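Long-range contact in 5-cytosine DNA methyltransferase (Entamoeba histolytica, PDB 3QV2), which probably transfers a methyl group from S-adenosylmethionine to carbon 5 of cytosine in tRNA or DNA, as a Dnmt2-type member of the cytosine-5 methyltransferase family: residues 214-225 / 263-274. Residues are numbered along the deposited sequence; the frame is centred on the assembly and turned at random.
Sequences LILKKGMLFDIV and AEDLLNKNLRYF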
ATOM      1  N   LEU A 214     -24.946  -9.110 -14.379  1.00 26.17           N
ATOM      2  CA  LEU A 214     -23.510  -8.908 -14.521  1.00 22.98           C
ATOM      3  C   LEU A 214     -22.794 -10.242 -14.712  1.00 20.33           C
ATOM      4  O   LEU A 214     -21.859 -10.348 -15.507  1.00 21.48           O
ATOM      5  CB  LEU A 214     -22.952  -8.176 -13.300  1.00 22.28           C
ATOM      6  CG  LEU A 214     -21.448  -7.892 -13.311  1.00 23.37           C
ATOM      7  CD1 LEU A 214     -21.038  -7.208 -14.609  1.00 22.62           C
ATOM      8  CD2 LEU A 214     -21.046  -7.059 -12.099  1.00 21.47           C
ATOM      9  N   ILE A 215     -23.243 -11.260 -13.984  1.00 17.34           N
ATOM     10  CA  ILE A 215     -22.671 -12.596 -14.100  1.00 19.04           C
ATOM     11  C   ILE A 215     -22.838 -13.147 -15.510  1.00 22.25           C
ATOM     12  O   ILE A 215     -21.912 -13.721 -16.081  1.00 23.26           O
ATOM     13  CB  ILE A 215     -23.325 -13.580 -13.110  1.00 19.47           C
ATOM     14  CG1 ILE A 215     -23.010 -13.182 -11.669  1.00 22.24           C
ATOM     15  CG2 ILE A 215     -22.853 -14.998 -13.379  1.00 21.16           C
ATOM     16  CD1 ILE A 215     -23.563 -14.146 -10.639  1.00 22.99           C
ATOM     17  N   LEU A 216     -24.031 -12.969 -16.069  1.00 24.36           N
ATOM     18  CA  LEU A 216     -24.352 -13.511 -17.384  1.00 26.83           C
ATOM     19  C   LEU A 216     -23.617 -12.786 -18.506  1.00 30.15           C
ATOM     20  O   LEU A 216     -23.513 -13.300 -19.619  1.00 35.99           O
ATOM     21  CB  LEU A 216     -25.861 -13.464 -17.630  1.00 27.43           C
ATOM     22  CG  LEU A 216     -26.721 -14.328 -16.705  1.00 28.56           C
ATOM     23  CD1 LEU A 216     -28.198 -14.172 -17.038  1.00 28.24           C
ATOM     24  CD2 LEU A 216     -26.300 -15.786 -16.800  1.00 28.40           C
ATOM     25  N   LYS A 217     -23.102 -11.596 -18.214  1.00 29.70           N
ATOM     26  CA  LYS A 217     -22.432 -10.801 -19.237  1.00 31.45           C
ATOM     27  C   LYS A 217     -20.908 -10.794 -19.123  1.00 27.53           C
ATOM     28  O   LYS A 217     -20.212 -10.758 -20.138  1.00 28.21           O
ATOM     29  CB  LYS A 217     -22.975  -9.368 -19.258  1.00 37.40           C
ATOM     30  CG  LYS A 217     -24.382  -9.254 -19.818  1.00 44.72           C
ATOM     31  CD  LYS A 217     -24.728  -7.815 -20.162  1.00 49.43           C
ATOM     32  CE  LYS A 217     -26.065  -7.724 -20.885  1.00 52.65           C
ATOM     33  NZ  LYS A 217     -26.375  -6.328 -21.304  1.00 54.92           N
ATOM     34  N   LYS A 218     -20.389 -10.831 -17.899  1.00 25.00           N
ATOM     35  CA  LYS A 218     -18.942 -10.798 -17.695  1.00 25.88           C
ATOM     36  C   LYS A 218     -18.465 -11.780 -16.629  1.00 25.77           C
ATOM     37  O   LYS A 218     -17.316 -11.716 -16.192  1.00 27.16           O
ATOM     38  CB  LYS A 218     -18.479  -9.383 -17.335  1.00 30.63           C
ATOM     39  CG  LYS A 218     -18.838  -8.333 -18.372  1.00 37.12           C
ATOM     40  CD  LYS A 218     -17.902  -7.137 -18.302  1.00 41.75           C
ATOM     41  CE  LYS A 218     -18.191  -6.146 -19.416  1.00 45.85           C
ATOM     42  NZ  LYS A 218     -17.092  -5.153 -19.565  1.00 49.15           N
ATOM     43  N   GLY A 219     -19.343 -12.688 -16.220  1.00 26.00           N
ATOM     44  CA  GLY A 219     -19.014 -13.645 -15.178  1.00 24.94           C
ATOM     45  C   GLY A 219     -17.743 -14.429 -15.446  1.00 26.75           C
ATOM     46  O   GLY A 219     -17.008 -14.770 -14.519  1.00 27.87           O
ATOM     47  N   MET A 220     -17.482 -14.711 -16.718  1.00 26.60           N
ATOM     48  CA  MET A 220     -16.324 -15.511 -17.109  1.00 24.57           C
ATOM     49  C   MET A 220     -15.013 -14.733 -17.012  1.00 23.43           C
ATOM     50  O   MET A 220     -13.931 -15.313 -17.103  1.00 23.03           O
ATOM     51  CB  MET A 220     -16.509 -16.057 -18.528  1.00 21.35           C
ATOM     52  CG  MET A 220     -17.662 -17.039 -18.665  1.00 20.83           C
ATOM     53  SD  MET A 220     -17.366 -18.576 -17.769  1.00 29.26           S
ATOM     54  CE  MET A 220     -15.981 -19.240 -18.691  1.00 31.28           C
ATOM     55  N   LEU A 221     -15.110 -13.422 -16.826  1.00 20.90           N
ATOM     56  CA  LEU A 221     -13.922 -12.578 -16.744  1.00 22.39           C
ATOM     57  C   LEU A 221     -13.408 -12.459 -15.313  1.00 23.50           C
ATOM     58  O   LEU A 221     -12.252 -12.104 -15.087  1.00 26.14           O
ATOM     59  CB  LEU A 221     -14.208 -11.189 -17.318  1.00 23.13           C
ATOM     60  CG  LEU A 221     -14.666 -11.160 -18.778  1.00 24.95           C
ATOM     61  CD1 LEU A 221     -14.950  -9.735 -19.230  1.00 24.84           C
ATOM     62  CD2 LEU A 221     -13.629 -11.815 -19.677  1.00 25.38           C
ATOM     63  N   PHE A 222     -14.273 -12.755 -14.349  1.00 24.04           N
ATOM     64  CA  PHE A 222     -13.898 -12.694 -12.942  1.00 24.08           C
ATOM     65  C   PHE A 222     -12.841 -13.733 -12.589  1.00 24.87           C
ATOM     66  O   PHE A 222     -12.858 -14.850 -13.105  1.00 24.94           O
ATOM     67  CB  PHE A 222     -15.120 -12.917 -12.049  1.00 22.66           C
ATOM     68  CG  PHE A 222     -15.988 -11.702 -11.884  1.00 22.13           C
ATOM     69  CD1 PHE A 222     -15.555 -10.623 -11.130  1.00 22.90           C
ATOM     70  CD2 PHE A 222     -17.247 -11.650 -12.457  1.00 22.55           C
ATOM     71  CE1 PHE A 222     -16.354  -9.507 -10.967  1.00 23.53           C
ATOM     72  CE2 PHE A 222     -18.051 -10.537 -12.297  1.00 22.50           C
ATOM     73  CZ  PHE A 222     -17.603  -9.465 -11.551  1.00 24.27           C
ATOM     74  N   ASP A 223     -11.920 -13.358 -11.708  1.00 22.79           N
ATOM     75  CA  ASP A 223     -11.055 -14.334 -11.064  1.00 22.42           C
ATOM     76  C   ASP A 223     -11.752 -14.763  -9.781  1.00 24.73           C
ATOM     77  O   ASP A 223     -11.919 -13.964  -8.860  1.00 30.48           O
ATOM     78  CB  ASP A 223      -9.683 -13.737 -10.754  1.00 26.43           C
ATOM     79  CG  ASP A 223      -8.755 -14.733 -10.085  1.00 26.97           C
ATOM     80  OD1 ASP A 223      -7.983 -15.402 -10.803  1.00 32.28           O
ATOM     81  OD2 ASP A 223      -8.805 -14.851  -8.843  1.00 21.50           O
ATOM     82  N   ILE A 224     -12.176 -16.021  -9.727  1.00 23.15           N
ATOM     83  CA  ILE A 224     -12.990 -16.500  -8.615  1.00 24.77           C
ATOM     84  C   ILE A 224     -12.213 -17.424  -7.683  1.00 27.22           C
ATOM     85  O   ILE A 224     -11.463 -18.291  -8.135  1.00 29.98           O
ATOM     86  CB  ILE A 224     -14.253 -17.224  -9.119  1.00 21.69           C
ATOM     87  CG1 ILE A 224     -14.980 -16.366 -10.155  1.00 19.22           C
ATOM     88  CG2 ILE A 224     -15.175 -17.562  -7.959  1.00 24.62           C
ATOM     89  CD1 ILE A 224     -16.244 -16.999 -10.692  1.00 18.11           C
ATOM     90  N   VAL A 225     -12.402 -17.234  -6.381  1.00 25.21           N
ATOM     91  CA  VAL A 225     -11.714 -18.036  -5.377  1.00 25.74           C
ATOM     92  C   VAL A 225     -12.661 -18.532  -4.288  1.00 25.95           C
ATOM     93  O   VAL A 225     -13.690 -17.914  -4.011  1.00 23.71           O
ATOM     94  CB  VAL A 225     -10.575 -17.241  -4.710  1.00 23.90           C
ATOM     95  CG1 VAL A 225      -9.507 -16.886  -5.731  1.00 24.41           C
ATOM     96  CG2 VAL A 225     -11.122 -15.989  -4.045  1.00 19.93           C
ATOM     97  N   ALA A 263     -21.058 -18.789 -18.548  1.00 27.65           N
ATOM     98  CA  ALA A 263     -21.302 -17.789 -17.518  1.00 27.01           C
ATOM     99  C   ALA A 263     -22.509 -18.166 -16.668  1.00 26.31           C
ATOM    100  O   ALA A 263     -22.515 -17.960 -15.454  1.00 24.89           O
ATOM    101  CB  ALA A 263     -21.499 -16.414 -18.144  1.00 26.90           C
ATOM    102  N   GLU A 264     -23.526 -18.733 -17.310  1.00 23.95           N
ATOM    103  CA  GLU A 264     -24.759 -19.092 -16.615  1.00 24.02           C
ATOM    104  C   GLU A 264     -24.522 -20.134 -15.528  1.00 22.90           C
ATOM    105  O   GLU A 264     -25.329 -20.284 -14.613  1.00 25.14           O
ATOM    106  CB  GLU A 264     -25.815 -19.595 -17.603  1.00 23.80           C
ATOM    107  CG  GLU A 264     -25.468 -20.906 -18.287  1.00 22.95           C
ATOM    108  CD  GLU A 264     -26.654 -21.504 -19.019  1.00 27.77           C
ATOM    109  OE1 GLU A 264     -26.514 -22.606 -19.588  1.00 26.39           O
ATOM    110  OE2 GLU A 264     -27.731 -20.872 -19.017  1.00 30.56           O
ATOM    111  N   ASP A 265     -23.408 -20.852 -15.637  1.00 24.07           N
ATOM    112  CA  ASP A 265     -23.056 -21.869 -14.653  1.00 27.32           C
ATOM    113  C   ASP A 265     -22.641 -21.245 -13.325  1.00 30.38           C
ATOM    114  O   ASP A 265     -22.560 -21.931 -12.306  1.00 30.09           O
ATOM    115  CB  ASP A 265     -21.938 -22.767 -15.185  1.00 30.67           C
ATOM    116  CG  ASP A 265     -22.391 -23.630 -16.346  1.00 32.95           C
ATOM    117  OD1 ASP A 265     -23.606 -23.907 -16.441  1.00 33.72           O
ATOM    118  OD2 ASP A 265     -21.533 -24.035 -17.157  1.00 32.13           O
ATOM    119  N   LEU A 266     -22.381 -19.941 -13.342  1.00 30.46           N
ATOM    120  CA  LEU A 266     -21.964 -19.226 -12.141  1.00 29.98           C
ATOM    121  C   LEU A 266     -23.166 -18.683 -11.368  1.00 31.06           C
ATOM    122  O   LEU A 266     -23.040 -18.280 -10.213  1.00 28.78           O
ATOM    123  CB  LEU A 266     -21.019 -18.078 -12.507  1.00 27.99           C
ATOM    124  CG  LEU A 266     -19.697 -18.438 -13.194  1.00 27.30           C
ATOM    125  CD1 LEU A 266     -18.970 -17.185 -13.663  1.00 25.43           C
ATOM    126  CD2 LEU A 266     -18.812 -19.253 -12.269  1.00 29.09           C
ATOM    127  N   LEU A 267     -24.329 -18.682 -12.014  1.00 33.45           N
ATOM    128  CA  LEU A 267     -25.543 -18.107 -11.438  1.00 38.37           C
ATOM    129  C   LEU A 267     -25.854 -18.571 -10.011  1.00 42.39           C
ATOM    130  O   LEU A 267     -26.298 -17.778  -9.180  1.00 44.34           O
ATOM    131  CB  LEU A 267     -26.748 -18.362 -12.351  1.00 38.28           C
ATOM    132  CG  LEU A 267     -26.880 -17.436 -13.561  1.00 38.92           C
ATOM    133  CD1 LEU A 267     -28.041 -17.862 -14.451  1.00 38.24           C
ATOM    134  CD2 LEU A 267     -27.042 -15.989 -13.110  1.00 37.57           C
ATOM    135  N   ASN A 268     -25.627 -19.852  -9.732  1.00 44.64           N
ATOM    136  CA  ASN A 268     -25.957 -20.418  -8.425  1.00 52.30           C
ATOM    137  C   ASN A 268     -24.740 -20.869  -7.623  1.00 53.50           C
ATOM    138  O   ASN A 268     -24.636 -22.032  -7.232  1.00 54.21           O
ATOM    139  CB  ASN A 268     -26.939 -21.583  -8.570  1.00 56.80           C
ATOM    140  CG  ASN A 268     -28.339 -21.125  -8.934  1.00 60.94           C
ATOM    141  OD1 ASN A 268     -28.706 -21.080 -10.108  1.00 61.23           O
ATOM    142  ND2 ASN A 268     -29.132 -20.784  -7.923  1.00 63.81           N
ATOM    143  N   LYS A 269     -23.820 -19.943  -7.381  1.00 51.26           N
ATOM    144  CA  LYS A 269     -22.654 -20.224  -6.556  1.00 48.82           C
ATOM    145  C   LYS A 269     -22.483 -19.110  -5.531  1.00 46.94           C
ATOM    146  O   LYS A 269     -21.430 -18.976  -4.905  1.00 48.70           O
ATOM    147  CB  LYS A 269     -21.403 -20.375  -7.423  1.00 50.21           C
ATOM    148  CG  LYS A 269     -21.580 -21.351  -8.580  1.00 51.16           C
ATOM    149  CD  LYS A 269     -20.296 -21.548  -9.374  1.00 54.50           C
ATOM    150  CE  LYS A 269     -19.321 -22.463  -8.650  1.00 57.36           C
ATOM    151  NZ  LYS A 269     -18.248 -22.964  -9.555  1.00 57.55           N
ATOM    152  N   ASN A 270     -23.535 -18.311  -5.374  1.00 45.61           N
ATOM    153  CA  ASN A 270     -23.572 -17.242  -4.379  1.00 45.92           C
ATOM    154  C   ASN A 270     -22.349 -16.327  -4.404  1.00 43.98           C
ATOM    155  O   ASN A 270     -21.853 -15.916  -3.356  1.00 45.65           O
ATOM    156  CB  ASN A 270     -23.765 -17.827  -2.980  1.00 48.68           C
ATOM    157  CG  ASN A 270     -25.095 -18.540  -2.825  1.00 52.19           C
ATOM    158  OD1 ASN A 270     -25.271 -19.660  -3.307  1.00 51.08           O
ATOM    159  ND2 ASN A 270     -26.037 -17.895  -2.148  1.00 53.57           N
ATOM    160  N   LEU A 271     -21.875 -16.003  -5.602  1.00 37.33           N
ATOM    161  CA  LEU A 271     -20.701 -15.153  -5.759  1.00 31.52           C
ATOM    162  C   LEU A 271     -20.941 -13.759  -5.187  1.00 32.64           C
ATOM    163  O   LEU A 271     -22.035 -13.210  -5.311  1.00 32.58           O
ATOM    164  CB  LEU A 271     -20.308 -15.052  -7.234  1.00 28.20           C
ATOM    165  CG  LEU A 271     -20.015 -16.374  -7.943  1.00 25.34           C
ATOM    166  CD1 LEU A 271     -19.643 -16.135  -9.398  1.00 22.47           C
ATOM    167  CD2 LEU A 271     -18.917 -17.140  -7.220  1.00 21.95           C
ATOM    168  N   ARG A 272     -19.914 -13.193  -4.560  1.00 24.57           N
ATOM    169  CA  ARG A 272     -19.997 -11.843  -4.013  1.00 23.62           C
ATOM    170  C   ARG A 272     -18.630 -11.177  -4.024  1.00 21.54           C
ATOM    171  O   ARG A 272     -17.601 -11.853  -4.037  1.00 18.75           O
ATOM    172  CB  ARG A 272     -20.535 -11.870  -2.580  1.00 23.42           C
ATOM    173  CG  ARG A 272     -19.590 -12.501  -1.569  1.00 22.47           C
ATOM    174  CD  ARG A 272     -20.058 -12.255  -0.141  1.00 22.69           C
ATOM    175  NE  ARG A 272     -19.244 -12.976   0.834  1.00 27.77           N
ATOM    176  CZ  ARG A 272     -18.165 -12.474   1.428  1.00 28.54           C
ATOM    177  NH1 ARG A 272     -17.763 -11.243   1.149  1.00 27.48           N
ATOM    178  NH2 ARG A 272     -17.488 -13.206   2.302  1.00 27.86           N
ATOM    179  N   TYR A 273     -18.619  -9.848  -4.020  1.00 22.06           N
ATOM    180  CA  TYR A 273     -17.377  -9.112  -3.856  1.00 23.20           C
ATOM    181  C   TYR A 273     -16.924  -9.246  -2.413  1.00 24.53           C
ATOM    182  O   TYR A 273     -17.741  -9.455  -1.515  1.00 24.03           O
ATOM    183  CB  TYR A 273     -17.566  -7.627  -4.175  1.00 25.22           C
ATOM    184  CG  TYR A 273     -18.112  -7.336  -5.554  1.00 24.84           C
ATOM    185  CD1 TYR A 273     -17.308  -7.447  -6.680  1.00 21.81           C
ATOM    186  CD2 TYR A 273     -19.427  -6.928  -5.726  1.00 26.78           C
ATOM    187  CE1 TYR A 273     -17.804  -7.172  -7.942  1.00 22.62           C
ATOM    188  CE2 TYR A 273     -19.933  -6.651  -6.980  1.00 26.67           C
ATOM    189  CZ  TYR A 273     -19.117  -6.775  -8.084  1.00 25.56           C
ATOM    190  OH  TYR A 273     -19.623  -6.499  -9.332  1.00 24.48           O
ATOM    191  N   PHE A 274     -15.621  -9.134  -2.189  1.00 26.54           N
ATOM    192  CA  PHE A 274     -15.112  -9.010  -0.833  1.00 21.93           C
ATOM    193  C   PHE A 274     -15.517  -7.641  -0.302  1.00 19.33           C
ATOM    194  O   PHE A 274     -15.518  -6.658  -1.043  1.00 18.72           O
ATOM    195  CB  PHE A 274     -13.592  -9.158  -0.806  1.00 20.60           C
ATOM    196  CG  PHE A 274     -13.110 -10.554  -1.098  1.00 23.11           C
ATOM    197  CD1 PHE A 274     -13.099 -11.518  -0.103  1.00 22.44           C
ATOM    198  CD2 PHE A 274     -12.655 -10.899  -2.361  1.00 23.78           C
ATOM    199  CE1 PHE A 274     -12.652 -12.801  -0.361  1.00 20.87           C
ATOM    200  CE2 PHE A 274     -12.205 -12.180  -2.627  1.00 19.93           C
ATOM    201  CZ  PHE A 274     -12.205 -13.133  -1.624  1.00 19.95           C
TER
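In the small target-recognition domain typical of cytosine-5 methyltransferases, to which this contact probably belongs, Ala263 and Leu266 pack against Ile215 of helix 212-218 and Gly219 just beyond. The approach is close at two small residues: Ala263 CB rests 3.4 Å from Ile215 O, while Leu266 CD1 reaches the bare backbone of Gly219, 3.2 Å from its O. With CG1 of Ile215 beside the backbone N (chi1 -65°), CG2 lies anti to that N and is turned onto Leu266 CB at 3.7 Å. At the outer end Leu216 CD2 lies across Leu267, 3.6 Å from Leu267 CD1, and the bent chain of Met220 lays CG and SD beside Ala263.

Past the turn the chain enters strand 224-226, which pairs in parallel with 249-251. Ile224 and Leu266 meet tip to tip, CD1 to CD2, whereas the Ile224 and Leu271 side chains cross at about a right angle, with Ile224 CD1 3.7 Å from Leu271 CD1; Leu271 also touches Cys251 of the partner strand. Back toward the helix, Leu214 CD2 sits at the edge of the Tyr273 ring, 3.2 Å from Tyr273 OH, and Phe222 CE1 is 4.1 Å from Tyr273 CE1. Val225 CG2 lies in the plane of the Phe274 ring, 3.9 Å from Phe274 CZ, while Phe274 N and O are hydrogen-bonded to the hydroxyls of Tyr239 and Tyr302, respectively.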